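Local coordinates for nuclear and cytoplasmic polyadenylated RNA-binding protein PUB1 (Saccharomyces cerevisiae, PDB 3MD1) that binds polyadenylated RNA with a preference for poly(U), this chain being the second of its RNA recognition motifs, at residues T17-F22 and P26-G31; V48-T51 and D55-N58. All blocks are in the same frame, centred on the assembly; numbering follows the deposited sequence. Where two conformers were deposited one is given.

Interaction 1: T17-F22 and P26-G31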
ATOM      1  N   THR A  17       3.596   1.243 -10.018  1.00 13.51           N
ATOM      2  CA  THR A  17       3.981   2.391  -9.198  1.00 13.61           C
ATOM      3  C   THR A  17       4.018   2.047  -7.704  1.00 13.60           C
ATOM      4  O   THR A  17       4.995   2.349  -7.004  1.00 13.17           O
ATOM      5  CB  THR A  17       3.069   3.619  -9.495  1.00 13.48           C
ATOM      6  OG1 THR A  17       3.180   3.962 -10.889  1.00 14.50           O
ATOM      7  CG2 THR A  17       3.488   4.825  -8.650  1.00 13.86           C
ATOM      8  N   LEU A  18       2.966   1.390  -7.222  1.00 13.60           N
ATOM      9  CA  LEU A  18       2.893   1.003  -5.815  1.00 13.34           C
ATOM     10  C   LEU A  18       4.011   0.022  -5.445  1.00 14.13           C
ATOM     11  O   LEU A  18       4.713   0.219  -4.452  1.00 14.21           O
ATOM     12  CB  LEU A  18       1.515   0.435  -5.466  1.00 13.32           C
ATOM     13  CG  LEU A  18       1.391  -0.061  -4.020  1.00 11.78           C
ATOM     14  CD1 LEU A  18       1.478   1.088  -2.994  1.00 12.70           C
ATOM     15  CD2 LEU A  18       0.124  -0.888  -3.840  1.00 10.99           C
ATOM     16  N   ARG A  19       4.198  -1.011  -6.267  1.00 14.56           N
ATOM     17  CA  ARG A  19       5.256  -2.006  -6.026  1.00 15.34           C
ATOM     18  C   ARG A  19       6.644  -1.396  -5.986  1.00 15.76           C
ATOM     19  O   ARG A  19       7.439  -1.731  -5.110  1.00 15.97           O
ATOM     20  CB  ARG A  19       5.205  -3.113  -7.069  1.00 15.38           C
ATOM     21  CG  ARG A  19       4.046  -4.050  -6.863  1.00 15.81           C
ATOM     22  CD  ARG A  19       3.682  -4.735  -8.146  1.00 15.31           C
ATOM     23  NE  ARG A  19       2.497  -5.559  -7.959  1.00 16.28           N
ATOM     24  CZ  ARG A  19       1.837  -6.170  -8.934  1.00 15.27           C
ATOM     25  NH1 ARG A  19       2.237  -6.046 -10.197  1.00 15.60           N
ATOM     26  NH2 ARG A  19       0.767  -6.899  -8.640  1.00 14.52           N
ATOM     27  N   ASN A  20       6.916  -0.480  -6.914  1.00 16.15           N
ATOM     28  CA  ASN A  20       8.210   0.209  -6.975  1.00 16.80           C
ATOM     29  C   ASN A  20       8.521   0.991  -5.695  1.00 16.22           C
ATOM     30  O   ASN A  20       9.692   1.147  -5.325  1.00 16.50           O
ATOM     31  CB  ASN A  20       8.275   1.145  -8.185  1.00 16.89           C
ATOM     32  CG  ASN A  20       8.592   0.416  -9.491  1.00 18.88           C
ATOM     33  OD1 ASN A  20       8.904  -0.780  -9.506  1.00 20.89           O
ATOM     34  ND2 ASN A  20       8.514   1.146 -10.597  1.00 20.07           N
ATOM     35  N   ALA A  21       7.470   1.471  -5.023  1.00 15.92           N
ATOM     36  CA  ALA A  21       7.622   2.253  -3.795  1.00 15.24           C
ATOM     37  C   ALA A  21       7.975   1.384  -2.588  1.00 14.97           C
ATOM     38  O   ALA A  21       8.574   1.882  -1.630  1.00 15.77           O
ATOM     39  CB  ALA A  21       6.373   3.070  -3.526  1.00 15.70           C
ATOM     40  N   PHE A  22       7.642   0.092  -2.642  1.00 14.07           N
ATOM     41  CA  PHE A  22       7.878  -0.814  -1.499  1.00 14.07           C
ATOM     42  C   PHE A  22       8.789  -2.027  -1.737  1.00 14.77           C
ATOM     43  O   PHE A  22       9.190  -2.679  -0.766  1.00 13.98           O
ATOM     44  CB  PHE A  22       6.538  -1.282  -0.905  1.00 13.87           C
ATOM     45  CG  PHE A  22       5.757  -0.185  -0.231  1.00 12.11           C
ATOM     46  CD1 PHE A  22       4.894   0.624  -0.968  1.00 11.26           C
ATOM     47  CD2 PHE A  22       5.879   0.034   1.146  1.00 10.37           C
ATOM     48  CE1 PHE A  22       4.160   1.644  -0.353  1.00  9.45           C
ATOM     49  CE2 PHE A  22       5.160   1.053   1.769  1.00 10.25           C
ATOM     50  CZ  PHE A  22       4.288   1.861   1.016  1.00  9.49           C
ATOM     51  N   PRO A  26      12.922  -4.867   3.437  1.00 16.93           N
ATOM     52  CA  PRO A  26      13.109  -6.234   3.944  1.00 17.15           C
ATOM     53  C   PRO A  26      11.789  -6.980   4.090  1.00 17.04           C
ATOM     54  O   PRO A  26      10.806  -6.422   4.596  1.00 17.07           O
ATOM     55  CB  PRO A  26      13.742  -6.012   5.320  1.00 17.38           C
ATOM     56  CG  PRO A  26      14.481  -4.736   5.176  1.00 17.60           C
ATOM     57  CD  PRO A  26      13.715  -3.887   4.206  1.00 16.88           C
ATOM     58  N   SER A  27      11.780  -8.225   3.616  1.00 17.14           N
ATOM     59  CA  SER A  27      10.627  -9.130   3.728  1.00 16.96           C
ATOM     60  C   SER A  27       9.422  -8.852   2.822  1.00 16.39           C
ATOM     61  O   SER A  27       8.410  -9.541   2.934  1.00 15.83           O
ATOM     62  CB  SER A  27      10.185  -9.292   5.192  1.00 17.29           C
ATOM     63  OG  SER A  27      11.232  -9.886   5.944  1.00 18.87           O
ATOM     64  N   TYR A  28       9.536  -7.862   1.937  1.00 15.28           N
ATOM     65  CA  TYR A  28       8.489  -7.552   0.955  1.00 15.19           C
ATOM     66  C   TYR A  28       8.149  -8.771   0.108  1.00 14.95           C
ATOM     67  O   TYR A  28       9.045  -9.498  -0.349  1.00 14.91           O
ATOM     68  CB  TYR A  28       8.936  -6.399   0.046  1.00 15.13           C
ATOM     69  CG  TYR A  28       8.081  -6.186  -1.194  1.00 14.63           C
ATOM     70  CD1 TYR A  28       6.968  -5.336  -1.161  1.00 14.13           C
ATOM     71  CD2 TYR A  28       8.385  -6.826  -2.402  1.00 14.08           C
ATOM     72  CE1 TYR A  28       6.187  -5.134  -2.298  1.00 15.16           C
ATOM     73  CE2 TYR A  28       7.609  -6.628  -3.543  1.00 15.40           C
ATOM     74  CZ  TYR A  28       6.520  -5.779  -3.484  1.00 15.01           C
ATOM     75  OH  TYR A  28       5.754  -5.572  -4.594  1.00 16.27           O
ATOM     76  N   LEU A  29       6.853  -8.973  -0.109  1.00 14.56           N
ATOM     77  CA  LEU A  29       6.346 -10.067  -0.927  1.00 14.63           C
ATOM     78  C   LEU A  29       5.645  -9.577  -2.182  1.00 14.67           C
ATOM     79  O   LEU A  29       5.913 -10.075  -3.286  1.00 15.61           O
ATOM     80  CB  LEU A  29       5.379 -10.934  -0.117  1.00 14.55           C
ATOM     81  CG  LEU A  29       5.963 -11.882   0.925  1.00 14.56           C
ATOM     82  CD1 LEU A  29       4.839 -12.451   1.785  1.00 14.42           C
ATOM     83  CD2 LEU A  29       6.754 -13.015   0.247  1.00 12.57           C
ATOM     84  N   SER A  30       4.728  -8.625  -2.011  1.00 13.95           N
ATOM     85  CA  SER A  30       3.816  -8.233  -3.086  1.00 13.85           C
ATOM     86  C   SER A  30       3.105  -6.916  -2.793  1.00 12.98           C
ATOM     87  O   SER A  30       3.081  -6.452  -1.651  1.00 12.62           O
ATOM     88  CB  SER A  30       2.771  -9.337  -3.294  1.00 13.90           C
ATOM     89  OG  SER A  30       2.123  -9.630  -2.065  1.00 17.10           O
ATOM     90  N   GLY A  31       2.530  -6.315  -3.831  1.00 12.44           N
ATOM     91  CA  GLY A  31       1.668  -5.133  -3.679  1.00 12.22           C
ATOM     92  C   GLY A  31       0.546  -5.092  -4.704  1.00 11.60           C
ATOM     93  O   GLY A  31       0.727  -5.541  -5.838  1.00 12.34           O
TER

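Interaction 2: V48-T51 and D55-N58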
ATOM      1  N   VAL A  48       0.177  -3.912   0.683  1.00  7.91           N
ATOM      2  CA  VAL A  48       1.562  -4.400   0.566  1.00  8.49           C
ATOM      3  C   VAL A  48       1.801  -5.506   1.614  1.00  9.22           C
ATOM      4  O   VAL A  48       1.488  -5.322   2.792  1.00  9.69           O
ATOM      5  CB  VAL A  48       2.587  -3.253   0.727  1.00  8.88           C
ATOM      6  CG1 VAL A  48       4.004  -3.806   0.601  1.00  8.63           C
ATOM      7  CG2 VAL A  48       2.360  -2.196  -0.343  1.00  7.76           C
ATOM      8  N   SER A  49       2.337  -6.645   1.167  0.50  9.98           N
ATOM      9  CA  SER A  49       2.499  -7.841   1.999  0.50 10.76           C
ATOM     10  C   SER A  49       3.962  -8.098   2.361  0.50 11.15           C
ATOM     11  O   SER A  49       4.857  -7.812   1.568  0.50 11.43           O
ATOM     12  CB  SER A  49       1.937  -9.072   1.272  0.50 10.87           C
ATOM     13  OG  SER A  49       1.944 -10.218   2.108  0.50 12.48           O
ATOM     14  N   PHE A  50       4.180  -8.648   3.559  1.00 11.30           N
ATOM     15  CA  PHE A  50       5.524  -8.968   4.074  1.00 12.07           C
ATOM     16  C   PHE A  50       5.554 -10.333   4.770  1.00 13.30           C
ATOM     17  O   PHE A  50       4.530 -10.799   5.291  1.00 12.94           O
ATOM     18  CB  PHE A  50       5.985  -7.905   5.084  1.00 11.76           C
ATOM     19  CG  PHE A  50       6.138  -6.521   4.501  1.00 11.15           C
ATOM     20  CD1 PHE A  50       5.034  -5.689   4.331  1.00 13.13           C
ATOM     21  CD2 PHE A  50       7.397  -6.039   4.148  1.00 11.96           C
ATOM     22  CE1 PHE A  50       5.183  -4.416   3.784  1.00 10.37           C
ATOM     23  CE2 PHE A  50       7.552  -4.756   3.615  1.00 10.84           C
ATOM     24  CZ  PHE A  50       6.443  -3.950   3.430  1.00 12.28           C
ATOM     25  N   THR A  51       6.733 -10.962   4.818  1.00 14.45           N
ATOM     26  CA  THR A  51       6.873 -12.240   5.550  1.00 15.86           C
ATOM     27  C   THR A  51       6.963 -12.032   7.065  1.00 16.50           C
ATOM     28  O   THR A  51       6.635 -12.932   7.849  1.00 17.19           O
ATOM     29  CB  THR A  51       8.101 -13.079   5.096  1.00 15.88           C
ATOM     30  OG1 THR A  51       9.314 -12.415   5.464  1.00 18.20           O
ATOM     31  CG2 THR A  51       8.088 -13.336   3.601  1.00 15.86           C
ATOM     32  N   ASP A  55       9.322  -6.245  10.068  1.00 14.37           N
ATOM     33  CA  ASP A  55       9.662  -5.638   8.782  1.00 13.31           C
ATOM     34  C   ASP A  55       8.483  -4.877   8.148  1.00 12.71           C
ATOM     35  O   ASP A  55       8.665  -3.795   7.581  1.00 12.10           O
ATOM     36  CB  ASP A  55      10.211  -6.703   7.826  1.00 13.58           C
ATOM     37  CG  ASP A  55      11.625  -7.155   8.193  1.00 13.85           C
ATOM     38  OD1 ASP A  55      12.380  -6.359   8.786  1.00 15.39           O
ATOM     39  OD2 ASP A  55      11.995  -8.304   7.876  1.00 16.90           O
ATOM     40  N   ALA A  56       7.275  -5.425   8.257  1.00 12.15           N
ATOM     41  CA  ALA A  56       6.085  -4.691   7.828  1.00 11.25           C
ATOM     42  C   ALA A  56       5.916  -3.409   8.662  1.00 10.40           C
ATOM     43  O   ALA A  56       5.640  -2.337   8.122  1.00  9.30           O
ATOM     44  CB  ALA A  56       4.841  -5.576   7.920  1.00 11.15           C
ATOM     45  N   GLN A  57       6.112  -3.531   9.974  1.00 10.00           N
ATOM     46  CA  GLN A  57       6.038  -2.385  10.885  1.00  9.00           C
ATOM     47  C   GLN A  57       7.038  -1.299  10.494  1.00  8.57           C
ATOM     48  O   GLN A  57       6.690  -0.129  10.418  1.00  8.14           O
ATOM     49  CB  GLN A  57       6.276  -2.827  12.342  1.00  9.51           C
ATOM     50  CG  GLN A  57       6.199  -1.677  13.378  1.00 10.60           C
ATOM     51  CD  GLN A  57       4.777  -1.213  13.652  1.00 12.91           C
ATOM     52  OE1 GLN A  57       3.900  -2.009  14.005  1.00 14.45           O
ATOM     53  NE2 GLN A  57       4.540   0.088  13.501  1.00 13.77           N
ATOM     54  N   ASN A  58       8.281  -1.693  10.231  1.00  7.26           N
ATOM     55  CA  ASN A  58       9.295  -0.709   9.853  1.00  7.22           C
ATOM     56  C   ASN A  58       9.027  -0.045   8.499  1.00  6.92           C
ATOM     57  O   ASN A  58       9.285   1.141   8.336  1.00  6.59           O
ATOM     58  CB  ASN A  58      10.688  -1.329   9.861  1.00  7.03           C
ATOM     59  CG  ASN A  58      11.147  -1.721  11.253  1.00  8.24           C
ATOM     60  OD1 ASN A  58      10.738  -1.125  12.254  1.00  6.37           O
ATOM     61  ND2 ASN A  58      12.030  -2.715  11.316  1.00  8.15           N
TER

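Interaction 1: T17-F22 and P26-G31
Tyr28 has CG anti to the backbone N (chi1 167°), which lays its ring against the backbone of Phe22, while Arg19 sets CG beside its backbone N and then runs extended from CG to NE, down past the tyrosine to the strand. The two side chains cross at about a right angle. Tyr28 OH lies 3.2 Å from Arg19 CG, so the phenol abuts the aliphatic part of the arginine and leaves the guanidinium to reach further. At its end Arg19 NE donates to Gly31 O over 2.8 Å, with a bent N-H...O angle of 148°; NH2 adds a weak bond to the same carbonyl. A long, charged side chain suits this place because it reaches from helix to strand and still ends on a backbone acceptor. Gly31 suits it too: a CB would point at the helix and come tight against Arg19 CG. Phe22 O approaches the Tyr28 ring obliquely, 3.5 Å from CD1, and Phe22 CB rests 4.1 Å from that same CD1. The ring is also met from within its own strand: Ser30 N sits 3.6 Å above one face, over the centre. Leu18 CD2 touches the carbonyl C of Gly31 lightly. Helix 15-22 and strand 28-35 form the first helix-to-strand connection of the RRM fold, their short segments running nearly antiparallel at 161° with axes 8.0 Å apart. Beyond them, Phe22 and Tyr28 both reach Val48 of strand 45-50, and Phe22 also meets Met63 of helix 53-63.

Interaction 2: V48-T51 and D55-N58
Phe50, near the end of the strand, carries nearly all of this contact, its ring lying against the first half of the segment 55-58. A flat, apolar ring suits the buried side of the strand, where it offers a broad face to the helix. CG stands beside the backbone N (chi1 -63°), which presents one face of the ring to the helix. Ala56 CA lies over that face in a CH-pi contact, 3.9 Å from the ring centroid and 17° off the ring normal, and so displaced toward the rim. Ala56 CB meets the ring at CD1, 3.6 Å away. Alanine suits this place because its small side chain lets the helix backbone come close enough for CA itself to rest on the ring; Asp55 O also lies over the face, 4.2 Å from CE2. An alanine in place of Phe50 is likely to open a gap beneath Ala56 and leave this turn of the helix without its aromatic support. Past Phe50 the strand gives way to Thr51, whose backbone is hydrogen-bonded to Ser27. Together the pieces make the second strand-to-helix connection of the RRM fold, with strand 45-50 flanked in the sheet by strands 2-7 and 28-35. Phe50 also touches Leu4 and Phe25, while Ala56 reaches Phe2 and Trp77.

Overall arrangement
Interactions 1 and 2 follow one another along the chain, their centres about 9 Å apart, and each sets one of the two RRM helices against the sheet. They meet where strands 28-35 and 45-50 pair: Leu29 N lies 2.9 Å from Ser49 O, probably a hydrogen bond. A second link passes from the turn before strand 28-35 to helix 53-63, with Ser27 OG 2.6 Å from Asp55 OD2, again a probable hydrogen bond. Pro26 O packs against Phe50 CD2 at 3.5 Å, so the turn of interaction 1 adjoins the ring of interaction 2. Both helices cover the same face of the sheet; RRMs usually bind RNA on the opposite one.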